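Local atomic coordinates of putative cell invasion protein with MAC/Perforin domain (Bacteroides thetaiotaomicron VPI-5482, PDB entry 3KK7), a protein that belongs to the membrane-attack complex/perforin (MACPF) family and is a putative cell-invasion protein, although its precise function is not established. Residues 198-201 with 202-205; 355-358 with 359-363; 400-403 with 404-408. One frame throughout, in Å; residues are numbered along the deposited sequence.

Contact 1: residues 198-201 with 202-205; sequences NSSM and VELM
S200 and E203 hold each other by two reciprocal hydrogen bonds. The backbone N of E203 gives its hydrogen to S200 OG at 3.1 Å, and the backbone N of S200 gives one back to E203 OE1 at 3.3 Å. The second bond is nearly straight (168°), yet it meets the oxygen from above the carboxylate plane. With chi1 at 65°, S200 OG sits between its own N and carbonyl carbon, turned to the open first turn of the helix; E370 O is its other partner. CB of S199 rests 3.3 Å from the same E203 OE1, while S199 OG is bonded to A195 O in the preceding helix. Helical backbone bonds follow at once: L204 N to S200 O, then M205 N to M201 O, each 2.9 Å.

Apolar contacts are fewer. Both methionines are selenomethionines, and their side chains pass at a slant, M201 CG lying 4.0 Å from M205 SE. The selenium of M201 comes within 4.4 Å of L204 CD1.

S200 is the N-cap and E203 the third residue of the first turn: a capping box, which starts helix 201-208 just after helix 190-198 ends at N198.

Contact 2: residues 355-358 with 359-363; sequences FKQR and YNDTH
The amide of Q357 and the carboxylate of D361 meet one turn apart with their planes almost perpendicular, 81° to each other. Q357 CG stands anti to the backbone N and the chain then bends at chi2 (53°), which swings the amide forward along the helix to D361; NE2 ends 3.0 Å from D361 OD1 and makes a weak hydrogen bond to OD2 at 3.3 Å. The ring of Y359 has K356 O at its edge, near its plane, and its hydroxyl reaches E210 O. N360 turns its amide back along the helix, and ND2 gives K356 O a weak, bent bond at 3.1 Å. That carbonyl also takes the straight backbone bond from N360 N, so main chain and side chain of N360 both turn to this one oxygen.

R358 O is likewise met twice by a single residue. T362 N lies 2.8 Å from it and T362 OG1 2.5 Å, an unusually short distance whose exact value is doubtful; they approach from opposite faces of the carbonyl plane. A chi1 of -59° sets OG1 beside the threonine's own N, turned back to the preceding turn, where R358 CG passes 3.8 Å from it. The guanidinium of R358 leads elsewhere, with NE in a salt bridge to D406.

Backbone bonds from Y359 to F355 and from D361 to Q357 keep the usual spacing of four residues. F355, R358 and Y359 pack on M201 of helix 201-208. These are the C-terminal two and a half turns of alpha-helix 353-363, with i to i+4 side-chain pairing and a threonine hydroxyl bonded back to a main-chain carbonyl.

Contact 3: residues 400-403 with 404-408; sequences LNTR and QGDKL
T402 OG1 is the polar hub of this turn. D406 N donates to it at 3.1 Å, and Q404 OE1 and D406 OD2 each lie 3.0 Å away; its single proton could go to either, so that choice stays open. With chi1 at 70°, OG1 is held between the threonine's own N and carbonyl carbon and faces the inside of the loop, while CG2 meets L408 CD1 at 3.6 Å, the two side chains crossing at about a right angle.

G405 N closes the type I turn from T402 to G405 by bonding to T402 O from well above the carbonyl plane. G405 itself has positive phi (88°), where a CB would press on the preceding carbonyl oxygen. T402 N returns a bond to D406 O at 2.9 Å, and L400 pairs with L408 through two backbone bonds, the shorter from L408 N to L400 O at 2.8 Å.

N401 and K407 run side by side on one face of the hairpin; K407 NZ reaches OD1 of N401 at 3.0 Å, in the amide plane and on a lone pair. E378 binds both side chains from strand 376-386. L400 and L408 share the other face.

Strand 392-401 thus turns into strand 407-411, between strands 376-386 and 468-472, with helix 353-363 against the turn: F355 and R358 touch Q404, and R358 is also the outside partner of D406.

Contact 1 is the loop and first turn of one helix, contact 2 the end of another; both are partly buried and pack together, M201 lying against F355, R358 and Y359, and M205 against Y359. Contact 3, the most buried, is a hairpin turn centred about 20 Å from the chain centre, the others within about 10 Å. Contact 2 touches both neighbours, with greasy packing on the helix side and a charged contact on the hairpin side, and there the MACPF region meets the D2 region; contacts 1 and 3 do not touch. Chemistry follows place: capping bonds and selenomethionine packing in contact 1, side-chain to main-chain bonds in contact 2, a threonine-centred polar network in contact 3.

Contact 1: residues 198-201 with 202-205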
loop_
_atom_site.group_PDB
_atom_site.type_symbol
_atom_site.label_atom_id
_atom_site.label_comp_id
_atom_site.label_asym_id
_atom_site.label_seq_id
_atom_site.Cartn_x
_atom_site.Cartn_y
_atom_site.Cartn_z
ATOM N N ASN A 198 -3.846 -3.829 -14.916
ATOM C CA ASN A 198 -3.124 -4.807 -15.735
ATOM C C ASN A 198 -2.144 -5.695 -14.993
ATOM O O ASN A 198 -1.490 -6.528 -15.598
ATOM C CB ASN A 198 -2.434 -4.124 -16.910
ATOM C CG ASN A 198 -3.424 -3.484 -17.858
ATOM O OD1 ASN A 198 -4.481 -4.045 -18.147
ATOM N ND2 ASN A 198 -3.092 -2.302 -18.338
ATOM N N SER A 199 -2.066 -5.530 -13.682
ATOM C CA SER A 199 -1.264 -6.393 -12.844
ATOM C C SER A 199 -2.082 -6.622 -11.567
ATOM O O SER A 199 -3.177 -6.061 -11.414
ATOM C CB SER A 199 0.117 -5.763 -12.570
ATOM O OG SER A 199 0.039 -4.615 -11.748
ATOM N N SER A 200 -1.567 -7.484 -10.695
ATOM C CA SER A 200 -2.243 -7.789 -9.456
ATOM C C SER A 200 -1.846 -6.740 -8.455
ATOM O O SER A 200 -0.820 -6.092 -8.601
ATOM C CB SER A 200 -1.841 -9.172 -8.938
ATOM O OG SER A 200 -0.467 -9.215 -8.584
HETATM N N MSE A 201 -2.653 -6.566 -7.428
HETATM C CA MSE A 201 -2.304 -5.649 -6.372
HETATM C C MSE A 201 -0.909 -5.983 -5.788
HETATM O O MSE A 201 -0.117 -5.070 -5.442
HETATM C CB MSE A 201 -3.396 -5.680 -5.296
HETATM C CG MSE A 201 -3.155 -4.743 -4.098
HETATM SE SE MSE A 201 -3.001 -2.868 -4.618
HETATM C CE MSE A 201 -4.737 -2.725 -5.530
ATOM N N VAL A 202 -0.625 -7.285 -5.654
ATOM C CA VAL A 202 0.666 -7.736 -5.185
ATOM C C VAL A 202 1.785 -7.128 -6.042
ATOM O O VAL A 202 2.738 -6.557 -5.508
ATOM C CB VAL A 202 0.781 -9.293 -5.160
ATOM C CG1 VAL A 202 2.264 -9.753 -5.165
ATOM C CG2 VAL A 202 0.013 -9.878 -3.945
ATOM N N GLU A 203 1.638 -7.253 -7.365
ATOM C CA GLU A 203 2.621 -6.742 -8.334
ATOM C C GLU A 203 2.739 -5.210 -8.295
ATOM O O GLU A 203 3.843 -4.653 -8.338
ATOM C CB GLU A 203 2.271 -7.240 -9.747
ATOM C CG GLU A 203 2.830 -8.663 -10.074
ATOM C CD GLU A 203 2.087 -9.414 -11.201
ATOM O OE1 GLU A 203 1.163 -8.848 -11.836
ATOM O OE2 GLU A 203 2.432 -10.599 -11.443
ATOM N N LEU A 204 1.592 -4.541 -8.187
ATOM C CA LEU A 204 1.538 -3.102 -8.100
ATOM C C LEU A 204 2.305 -2.655 -6.859
ATOM O O LEU A 204 3.089 -1.708 -6.927
ATOM C CB LEU A 204 0.070 -2.625 -8.084
ATOM C CG LEU A 204 -0.297 -1.117 -8.120
ATOM C CD1 LEU A 204 -1.797 -0.922 -8.419
ATOM C CD2 LEU A 204 0.110 -0.386 -6.826
HETATM N N MSE A 205 2.140 -3.339 -5.734
HETATM C CA MSE A 205 2.868 -2.902 -4.522
HETATM C C MSE A 205 4.355 -3.183 -4.622
HETATM O O MSE A 205 5.162 -2.451 -4.062
HETATM C CB MSE A 205 2.286 -3.479 -3.234
HETATM C CG MSE A 205 0.904 -2.959 -2.964
HETATM SE SE MSE A 205 -0.132 -3.950 -1.642
HETATM C CE MSE A 205 0.794 -3.343 -0.002
#

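Contact 2: residues 355-358 with 359-363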
loop_
_atom_site.group_PDB
_atom_site.type_symbol
_atom_site.label_atom_id
_atom_site.label_comp_id
_atom_site.label_asym_id
_atom_site.label_seq_id
_atom_site.Cartn_x
_atom_site.Cartn_y
_atom_site.Cartn_z
ATOM N N PHE A 355 -10.483 -3.255 -4.928
ATOM C CA PHE A 355 -9.045 -2.972 -4.937
ATOM C C PHE A 355 -8.627 -2.370 -3.605
ATOM O O PHE A 355 -7.557 -2.670 -3.071
ATOM C CB PHE A 355 -8.641 -2.047 -6.067
ATOM C CG PHE A 355 -8.959 -2.574 -7.450
ATOM C CD1 PHE A 355 -9.358 -3.892 -7.661
ATOM C CD2 PHE A 355 -8.802 -1.738 -8.553
ATOM C CE1 PHE A 355 -9.616 -4.347 -8.928
ATOM C CE2 PHE A 355 -9.066 -2.192 -9.839
ATOM C CZ PHE A 355 -9.473 -3.486 -10.034
ATOM N N LYS A 356 -9.488 -1.527 -3.066
ATOM C CA LYS A 356 -9.239 -0.910 -1.786
ATOM C C LYS A 356 -9.023 -1.990 -0.743
ATOM O O LYS A 356 -7.995 -2.029 -0.083
ATOM C CB LYS A 356 -10.414 0.009 -1.408
ATOM C CG LYS A 356 -10.434 1.351 -2.187
ATOM C CD LYS A 356 -11.756 2.080 -2.035
ATOM C CE LYS A 356 -11.859 2.894 -0.768
ATOM N NZ LYS A 356 -11.122 4.182 -0.933
ATOM N N GLN A 357 -9.993 -2.882 -0.643
ATOM C CA GLN A 357 -9.946 -3.975 0.311
ATOM C C GLN A 357 -8.734 -4.890 0.095
ATOM O O GLN A 357 -8.051 -5.264 1.045
ATOM C CB GLN A 357 -11.252 -4.766 0.212
ATOM C CG GLN A 357 -11.507 -5.816 1.314
ATOM C CD GLN A 357 -11.384 -5.226 2.697
ATOM O OE1 GLN A 357 -11.676 -4.038 2.900
ATOM N NE2 GLN A 357 -10.933 -6.040 3.664
ATOM N N ARG A 358 -8.438 -5.219 -1.156
ATOM C CA ARG A 358 -7.304 -6.087 -1.469
ATOM C C ARG A 358 -5.952 -5.477 -1.092
ATOM O O ARG A 358 -5.086 -6.196 -0.607
ATOM C CB ARG A 358 -7.319 -6.504 -2.943
ATOM C CG ARG A 358 -6.262 -7.530 -3.274
ATOM C CD ARG A 358 -6.523 -8.302 -4.545
ATOM N NE ARG A 358 -7.668 -9.193 -4.377
ATOM C CZ ARG A 358 -7.647 -10.369 -3.752
ATOM N NH1 ARG A 358 -6.529 -10.841 -3.250
ATOM N NH2 ARG A 358 -8.764 -11.090 -3.642
ATOM N N TYR A 359 -5.784 -4.174 -1.358
ATOM C CA TYR A 359 -4.643 -3.420 -0.912
ATOM C C TYR A 359 -4.504 -3.579 0.599
ATOM O O TYR A 359 -3.445 -3.972 1.109
ATOM C CB TYR A 359 -4.756 -1.909 -1.257
ATOM C CG TYR A 359 -3.779 -1.066 -0.436
ATOM C CD1 TYR A 359 -2.442 -0.967 -0.794
ATOM C CD2 TYR A 359 -4.176 -0.440 0.731
ATOM C CE1 TYR A 359 -1.530 -0.241 -0.014
ATOM C CE2 TYR A 359 -3.286 0.287 1.494
ATOM C CZ TYR A 359 -1.956 0.374 1.124
ATOM O OH TYR A 359 -1.055 1.109 1.909
ATOM N N ASN A 360 -5.575 -3.279 1.311
ATOM C CA ASN A 360 -5.564 -3.398 2.771
ATOM C C ASN A 360 -5.281 -4.808 3.269
ATOM O O ASN A 360 -4.444 -5.025 4.169
ATOM C CB ASN A 360 -6.868 -2.856 3.374
ATOM C CG ASN A 360 -6.871 -1.347 3.430
ATOM O OD1 ASN A 360 -6.065 -0.780 4.154
ATOM N ND2 ASN A 360 -7.728 -0.691 2.651
ATOM N N ASP A 361 -5.947 -5.763 2.666
ATOM C CA ASP A 361 -5.786 -7.133 3.096
ATOM C C ASP A 361 -4.359 -7.632 2.768
ATOM O O ASP A 361 -3.780 -8.464 3.493
ATOM C CB ASP A 361 -6.842 -8.028 2.409
ATOM C CG ASP A 361 -8.215 -7.990 3.077
ATOM O OD1 ASP A 361 -8.362 -7.539 4.240
ATOM O OD2 ASP A 361 -9.159 -8.485 2.416
ATOM N N THR A 362 -3.780 -7.131 1.680
ATOM C CA THR A 362 -2.481 -7.628 1.257
ATOM C C THR A 362 -1.445 -7.001 2.169
ATOM O O THR A 362 -0.538 -7.676 2.649
ATOM C CB THR A 362 -2.219 -7.314 -0.205
ATOM O OG1 THR A 362 -3.244 -7.909 -1.019
ATOM C CG2 THR A 362 -0.860 -7.815 -0.638
ATOM N N HIS A 363 -1.610 -5.713 2.450
ATOM C CA HIS A 363 -0.715 -5.026 3.350
ATOM C C HIS A 363 -0.699 -5.704 4.700
ATOM O O HIS A 363 0.355 -5.810 5.337
ATOM C CB HIS A 363 -1.169 -3.592 3.537
ATOM C CG HIS A 363 -0.404 -2.859 4.584
ATOM N ND1 HIS A 363 0.958 -2.636 4.491
ATOM C CD2 HIS A 363 -0.803 -2.306 5.761
ATOM C CE1 HIS A 363 1.360 -1.968 5.563
ATOM N NE2 HIS A 363 0.307 -1.745 6.344
#

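Contact 3: residues 400-403 with 404-408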
loop_
_atom_site.group_PDB
_atom_site.type_symbol
_atom_site.label_atom_id
_atom_site.label_comp_id
_atom_site.label_asym_id
_atom_site.label_seq_id
_atom_site.Cartn_x
_atom_site.Cartn_y
_atom_site.Cartn_z
ATOM N N LEU A 400 -19.430 -14.085 -8.820
ATOM C CA LEU A 400 -18.388 -13.811 -9.812
ATOM C C LEU A 400 -17.033 -13.714 -9.128
ATOM O O LEU A 400 -16.833 -12.856 -8.268
ATOM C CB LEU A 400 -18.678 -12.508 -10.531
ATOM C CG LEU A 400 -17.635 -12.072 -11.564
ATOM C CD1 LEU A 400 -17.572 -13.053 -12.764
ATOM C CD2 LEU A 400 -17.943 -10.632 -11.980
ATOM N N ASN A 401 -16.119 -14.610 -9.492
ATOM C CA ASN A 401 -14.726 -14.522 -9.063
ATOM C C ASN A 401 -13.979 -13.672 -10.084
ATOM O O ASN A 401 -13.926 -14.050 -11.261
ATOM C CB ASN A 401 -14.065 -15.899 -8.912
ATOM C CG ASN A 401 -14.400 -16.576 -7.564
ATOM O OD1 ASN A 401 -13.502 -16.917 -6.789
ATOM N ND2 ASN A 401 -15.699 -16.761 -7.285
ATOM N N THR A 402 -13.421 -12.536 -9.640
ATOM C CA THR A 402 -12.747 -11.600 -10.537
ATOM C C THR A 402 -11.338 -12.070 -10.857
ATOM O O THR A 402 -10.873 -13.040 -10.296
ATOM C CB THR A 402 -12.692 -10.173 -9.932
ATOM O OG1 THR A 402 -11.786 -10.138 -8.815
ATOM C CG2 THR A 402 -14.081 -9.728 -9.490
ATOM N N ARG A 403 -10.654 -11.356 -11.736
ATOM C CA ARG A 403 -9.272 -11.645 -12.071
ATOM C C ARG A 403 -8.351 -11.597 -10.852
ATOM O O ARG A 403 -7.349 -12.343 -10.747
ATOM C CB ARG A 403 -8.754 -10.619 -13.074
ATOM C CG ARG A 403 -9.354 -10.703 -14.469
ATOM C CD ARG A 403 -8.556 -9.821 -15.429
ATOM N NE ARG A 403 -8.741 -8.409 -15.126
ATOM C CZ ARG A 403 -7.900 -7.421 -15.453
ATOM N NH1 ARG A 403 -8.192 -6.175 -15.103
ATOM N NH2 ARG A 403 -6.776 -7.653 -16.112
ATOM N N GLN A 404 -8.703 -10.695 -9.943
ATOM C CA GLN A 404 -7.903 -10.397 -8.766
ATOM C C GLN A 404 -8.223 -11.423 -7.695
ATOM O O GLN A 404 -7.541 -11.512 -6.683
ATOM C CB GLN A 404 -8.217 -8.978 -8.280
ATOM C CG GLN A 404 -7.937 -7.830 -9.287
ATOM C CD GLN A 404 -8.977 -7.650 -10.429
ATOM O OE1 GLN A 404 -10.117 -8.127 -10.349
ATOM N NE2 GLN A 404 -8.565 -6.961 -11.500
ATOM N N GLY A 405 -9.275 -12.204 -7.927
ATOM C CA GLY A 405 -9.687 -13.258 -6.998
ATOM C C GLY A 405 -10.643 -12.781 -5.916
ATOM O O GLY A 405 -10.736 -13.380 -4.863
ATOM N N ASP A 406 -11.368 -11.708 -6.190
ATOM C CA ASP A 406 -12.394 -11.201 -5.287
ATOM C C ASP A 406 -13.655 -11.984 -5.599
ATOM O O ASP A 406 -13.827 -12.409 -6.726
ATOM C CB ASP A 406 -12.629 -9.706 -5.541
ATOM C CG ASP A 406 -11.341 -8.919 -5.611
ATOM O OD1 ASP A 406 -10.537 -8.976 -4.636
ATOM O OD2 ASP A 406 -11.129 -8.245 -6.644
ATOM N N LYS A 407 -14.524 -12.167 -4.607
ATOM C CA LYS A 407 -15.784 -12.862 -4.801
ATOM C C LYS A 407 -16.935 -11.867 -4.721
ATOM O O LYS A 407 -17.226 -11.323 -3.659
ATOM C CB LYS A 407 -15.954 -13.995 -3.769
ATOM C CG LYS A 407 -14.711 -14.857 -3.608
ATOM C CD LYS A 407 -14.988 -16.316 -3.288
ATOM C CE LYS A 407 -13.699 -17.147 -3.336
ATOM N NZ LYS A 407 -13.812 -18.369 -4.192
ATOM N N LEU A 408 -17.575 -11.624 -5.863
ATOM C CA LEU A 408 -18.712 -10.717 -5.938
ATOM C C LEU A 408 -19.998 -11.550 -5.929
ATOM O O LEU A 408 -20.472 -12.025 -6.968
ATOM C CB LEU A 408 -18.607 -9.807 -7.177
ATOM C CG LEU A 408 -17.231 -9.144 -7.416
ATOM C CD1 LEU A 408 -17.228 -8.249 -8.666
ATOM C CD2 LEU A 408 -16.828 -8.352 -6.192
#